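Local coordinates for disulfide isomerase DsbG N-terminal domain-containing protein (Helicobacter pylori, PDB 3TDG), which probably acts as a periplasmic thiol-disulfide oxidoreductase of the DsbG family, exchanging disulfides in substrate proteins through a thioredoxin-fold domain, at residues A[131-139]-A[194-205]. Residues are numbered along the deposited sequence; the frame is centred on the assembly and turned at random.
With FMT (formic acid), chain C.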
loop_
_atom_site.group_PDB
_atom_site.type_symbol
_atom_site.label_atom_id
_atom_site.label_comp_id
_atom_site.label_asym_id
_atom_site.label_seq_id
_atom_site.Cartn_x
_atom_site.Cartn_y
_atom_site.Cartn_z
ATOM N N ILE A 131 7.829 2.192 -24.234
ATOM C CA ILE A 131 7.128 2.394 -25.530
ATOM C C ILE A 131 7.890 1.653 -26.655
ATOM O O ILE A 131 9.109 1.792 -26.740
ATOM C CB ILE A 131 7.021 3.911 -25.855
ATOM C CG1 ILE A 131 6.096 4.621 -24.850
ATOM C CG2 ILE A 131 6.529 4.171 -27.276
ATOM C CD1 ILE A 131 6.203 6.151 -24.918
ATOM N N PRO A 132 7.185 0.882 -27.521
ATOM C CA PRO A 132 7.924 0.184 -28.590
ATOM C C PRO A 132 8.879 1.122 -29.319
ATOM O O PRO A 132 8.575 2.313 -29.522
ATOM C CB PRO A 132 6.816 -0.326 -29.517
ATOM C CG PRO A 132 5.659 -0.544 -28.596
ATOM C CD PRO A 132 5.749 0.536 -27.536
ATOM N N ALA A 133 10.033 0.589 -29.698
ATOM C CA ALA A 133 11.131 1.397 -30.230
ATOM C C ALA A 133 10.830 2.141 -31.529
ATOM O O ALA A 133 11.437 3.188 -31.812
ATOM C CB ALA A 133 12.364 0.531 -30.391
ATOM N N ASP A 134 9.920 1.597 -32.336
ATOM C CA ASP A 134 9.535 2.249 -33.586
ATOM C C ASP A 134 8.328 3.202 -33.411
ATOM O O ASP A 134 7.930 3.868 -34.357
ATOM C CB ASP A 134 9.209 1.192 -34.656
ATOM C CG ASP A 134 8.095 0.256 -34.236
ATOM O OD1 ASP A 134 7.324 -0.179 -35.115
ATOM O OD2 ASP A 134 7.956 -0.042 -33.032
ATOM N N TYR A 135 7.754 3.246 -32.209
ATOM C CA TYR A 135 6.490 3.942 -32.000
ATOM C C TYR A 135 6.652 5.477 -32.048
ATOM O O TYR A 135 5.902 6.170 -32.775
ATOM C CB TYR A 135 5.809 3.470 -30.713
ATOM C CG TYR A 135 4.363 3.901 -30.631
ATOM C CD1 TYR A 135 3.340 3.044 -31.046
ATOM C CD2 TYR A 135 4.016 5.170 -30.166
ATOM C CE1 TYR A 135 2.029 3.419 -30.998
ATOM C CE2 TYR A 135 2.685 5.577 -30.118
ATOM C CZ TYR A 135 1.698 4.694 -30.532
ATOM O OH TYR A 135 0.374 5.052 -30.477
ATOM N N ALA A 136 7.631 6.003 -31.305
ATOM C CA ALA A 136 7.846 7.455 -31.249
ATOM C C ALA A 136 8.359 7.938 -32.570
ATOM O O ALA A 136 9.098 7.212 -33.243
ATOM C CB ALA A 136 8.846 7.838 -30.138
ATOM N N ILE A 137 7.982 9.168 -32.930
ATOM C CA ILE A 137 8.473 9.804 -34.131
ATOM C C ILE A 137 9.559 10.757 -33.708
ATOM O O ILE A 137 9.275 11.822 -33.137
ATOM C CB ILE A 137 7.383 10.609 -34.859
ATOM C CG1 ILE A 137 6.219 9.702 -35.239
ATOM C CG2 ILE A 137 7.970 11.338 -36.083
ATOM C CD1 ILE A 137 4.911 10.420 -35.325
ATOM N N GLU A 138 10.801 10.380 -33.983
ATOM C CA GLU A 138 11.939 11.185 -33.574
ATOM C C GLU A 138 12.357 12.158 -34.678
ATOM O O GLU A 138 12.707 11.751 -35.785
ATOM C CB GLU A 138 13.109 10.288 -33.138
ATOM C CG GLU A 138 14.279 11.085 -32.569
ATOM C CD GLU A 138 15.369 10.224 -31.954
ATOM O OE1 GLU A 138 15.100 9.440 -31.015
ATOM O OE2 GLU A 138 16.520 10.366 -32.392
ATOM N N LEU A 139 12.302 13.451 -34.368
ATOM C CA LEU A 139 12.711 14.495 -35.298
ATOM C C LEU A 139 13.938 15.235 -34.755
ATOM O O LEU A 139 13.829 15.951 -33.763
ATOM C CB LEU A 139 11.550 15.459 -35.556
ATOM C CG LEU A 139 10.219 14.787 -35.908
ATOM C CD1 LEU A 139 9.039 15.708 -35.610
ATOM C CD2 LEU A 139 10.206 14.286 -37.357
ATOM N N ALA A 194 -4.013 7.818 -34.837
ATOM C CA ALA A 194 -2.702 7.341 -34.347
ATOM C C ALA A 194 -2.204 6.140 -35.169
ATOM O O ALA A 194 -1.034 6.090 -35.548
ATOM C CB ALA A 194 -2.788 6.979 -32.842
ATOM N N ALA A 195 -3.109 5.198 -35.467
ATOM C CA ALA A 195 -2.789 4.027 -36.320
ATOM C C ALA A 195 -2.297 4.399 -37.712
ATOM O O ALA A 195 -1.302 3.862 -38.196
ATOM C CB ALA A 195 -4.006 3.055 -36.407
ATOM N N LEU A 196 -2.994 5.335 -38.351
ATOM C CA LEU A 196 -2.642 5.816 -39.682
ATOM C C LEU A 196 -1.303 6.520 -39.649
ATOM O O LEU A 196 -0.492 6.397 -40.574
ATOM C CB LEU A 196 -3.731 6.790 -40.198
ATOM C CG LEU A 196 -5.142 6.228 -40.469
ATOM C CD1 LEU A 196 -6.203 7.349 -40.717
ATOM C CD2 LEU A 196 -5.144 5.248 -41.640
ATOM N N ILE A 197 -1.066 7.279 -38.581
ATOM C CA ILE A 197 0.225 7.912 -38.396
ATOM C C ILE A 197 1.353 6.860 -38.288
ATOM O O ILE A 197 2.412 7.032 -38.894
ATOM C CB ILE A 197 0.226 8.960 -37.216
ATOM C CG1 ILE A 197 -0.413 10.284 -37.678
ATOM C CG2 ILE A 197 1.671 9.276 -36.748
ATOM C CD1 ILE A 197 -1.028 11.135 -36.561
ATOM N N GLN A 198 1.129 5.790 -37.529
ATOM C CA GLN A 198 2.129 4.710 -37.390
ATOM C C GLN A 198 2.397 4.101 -38.779
ATOM O O GLN A 198 3.548 3.886 -39.166
ATOM C CB GLN A 198 1.632 3.606 -36.438
ATOM C CG GLN A 198 1.720 3.938 -34.941
ATOM C CD GLN A 198 3.128 4.285 -34.529
ATOM O OE1 GLN A 198 4.051 3.526 -34.783
ATOM N NE2 GLN A 198 3.311 5.460 -33.946
ATOM N N GLU A 199 1.322 3.819 -39.516
ATOM C CA GLU A 199 1.456 3.210 -40.855
ATOM C C GLU A 199 2.200 4.134 -41.792
ATOM O O GLU A 199 3.121 3.724 -42.474
ATOM C CB GLU A 199 0.080 2.857 -41.416
ATOM C CG GLU A 199 0.074 2.274 -42.837
ATOM C CD GLU A 199 -1.330 1.823 -43.236
ATOM O OE1 GLU A 199 -2.217 2.688 -43.391
ATOM O OE2 GLU A 199 -1.560 0.599 -43.349
ATOM N N GLU A 200 1.819 5.407 -41.786
ATOM C CA GLU A 200 2.417 6.367 -42.686
ATOM C C GLU A 200 3.885 6.665 -42.335
ATOM O O GLU A 200 4.703 6.869 -43.241
ATOM C CB GLU A 200 1.538 7.630 -42.733
ATOM C CG GLU A 200 2.036 8.721 -43.643
ATOM C CD GLU A 200 1.148 8.950 -44.867
ATOM O OE1 GLU A 200 0.000 9.444 -44.696
ATOM O OE2 GLU A 200 1.611 8.640 -45.997
ATOM N N MET A 201 4.227 6.678 -41.037
ATOM C CA MET A 201 5.628 6.861 -40.616
ATOM C C MET A 201 6.537 5.687 -41.016
ATOM O O MET A 201 7.676 5.904 -41.395
ATOM C CB MET A 201 5.746 7.104 -39.098
ATOM C CG MET A 201 5.368 8.534 -38.663
ATOM S SD MET A 201 6.281 9.844 -39.545
ATOM C CE MET A 201 5.112 11.185 -39.329
ATOM N N ALA A 202 6.031 4.461 -40.894
ATOM C CA ALA A 202 6.739 3.261 -41.388
ATOM C C ALA A 202 7.117 3.395 -42.872
ATOM O O ALA A 202 8.286 3.200 -43.234
ATOM C CB ALA A 202 5.903 1.981 -41.134
ATOM N N LYS A 203 6.149 3.769 -43.713
ATOM C CA LYS A 203 6.399 4.010 -45.160
ATOM C C LYS A 203 7.385 5.142 -45.372
ATOM O O LYS A 203 8.309 5.016 -46.163
ATOM C CB LYS A 203 5.090 4.283 -45.920
ATOM C CG LYS A 203 4.145 3.084 -45.915
ATOM C CD LYS A 203 2.824 3.380 -46.621
ATOM C CE LYS A 203 1.922 2.147 -46.558
ATOM N NZ LYS A 203 0.479 2.475 -46.764
ATOM N N ALA A 204 7.203 6.242 -44.636
ATOM C CA ALA A 204 8.108 7.388 -44.731
ATOM C C ALA A 204 9.547 7.039 -44.379
ATOM O O ALA A 204 10.476 7.463 -45.071
ATOM C CB ALA A 204 7.609 8.545 -43.874
ATOM N N ARG A 205 9.740 6.281 -43.299
ATOM C CA ARG A 205 11.099 5.846 -42.925
ATOM C C ARG A 205 11.696 4.942 -44.021
ATOM O O ARG A 205 12.829 5.157 -44.449
ATOM C CB ARG A 205 11.107 5.092 -41.592
ATOM C CG ARG A 205 10.887 5.949 -40.353
ATOM C CD ARG A 205 10.415 5.054 -39.209
ATOM N NE ARG A 205 10.110 5.809 -37.999
ATOM C CZ ARG A 205 9.496 5.312 -36.937
ATOM N NH1 ARG A 205 9.086 4.046 -36.918
ATOM N NH2 ARG A 205 9.259 6.096 -35.894
HETATM C C FMT C . 11.359 8.992 -37.048
HETATM O O1 FMT C . 11.261 8.498 -38.184
HETATM O O2 FMT C . 10.920 8.472 -36.015
HETATM O O HOH W 1 4.167 0.922 -35.076
#
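Gln198 lays the flat end of its side chain over one face of the Tyr135 ring, the amide and ring planes only 6° apart, with NE2 3.6 Å above the ring near its centre. A bend at chi2 (-57°) folds the chain so that NE2 also donates to Tyr135 O at 2.9 Å, a nearly straight bond (166°) on a carbonyl lone pair. Glutamine suits the place because one buried amide can both stack and satisfy a turn carbonyl, while its OE1 takes a water. Tyrosine offers a flat face to the amide and a hydroxyl that reaches Val182 O; its ring also touches Val241 of helix 235-249.

Two helical turns further on, extended Arg205 points NH1 and NH2 at Asp134 O; the NH1 bond, 2.8 Å, uses a lone pair in the carbonyl plane, whereas NH2 comes from above it. The many-donor guanidinium still gives NE and NH2 to a formic acid molecule, probably from the crystallisation liquor, which Glu138 N and Lys214 also bind. The Asp134 carboxylate pairs instead with Lys240. Beside these polar groups, on the buried side, branched Ile137 sets CD1 against Ile197 CG2 (3.7 Å) and CG1 against CG of flexible Met201 (3.7 Å), crossing both side chains at about a right angle. Helix 188-206 thus packs against edge strand 137-139 and its preceding turn, a helix-on-sheet layer of the thioredoxin fold.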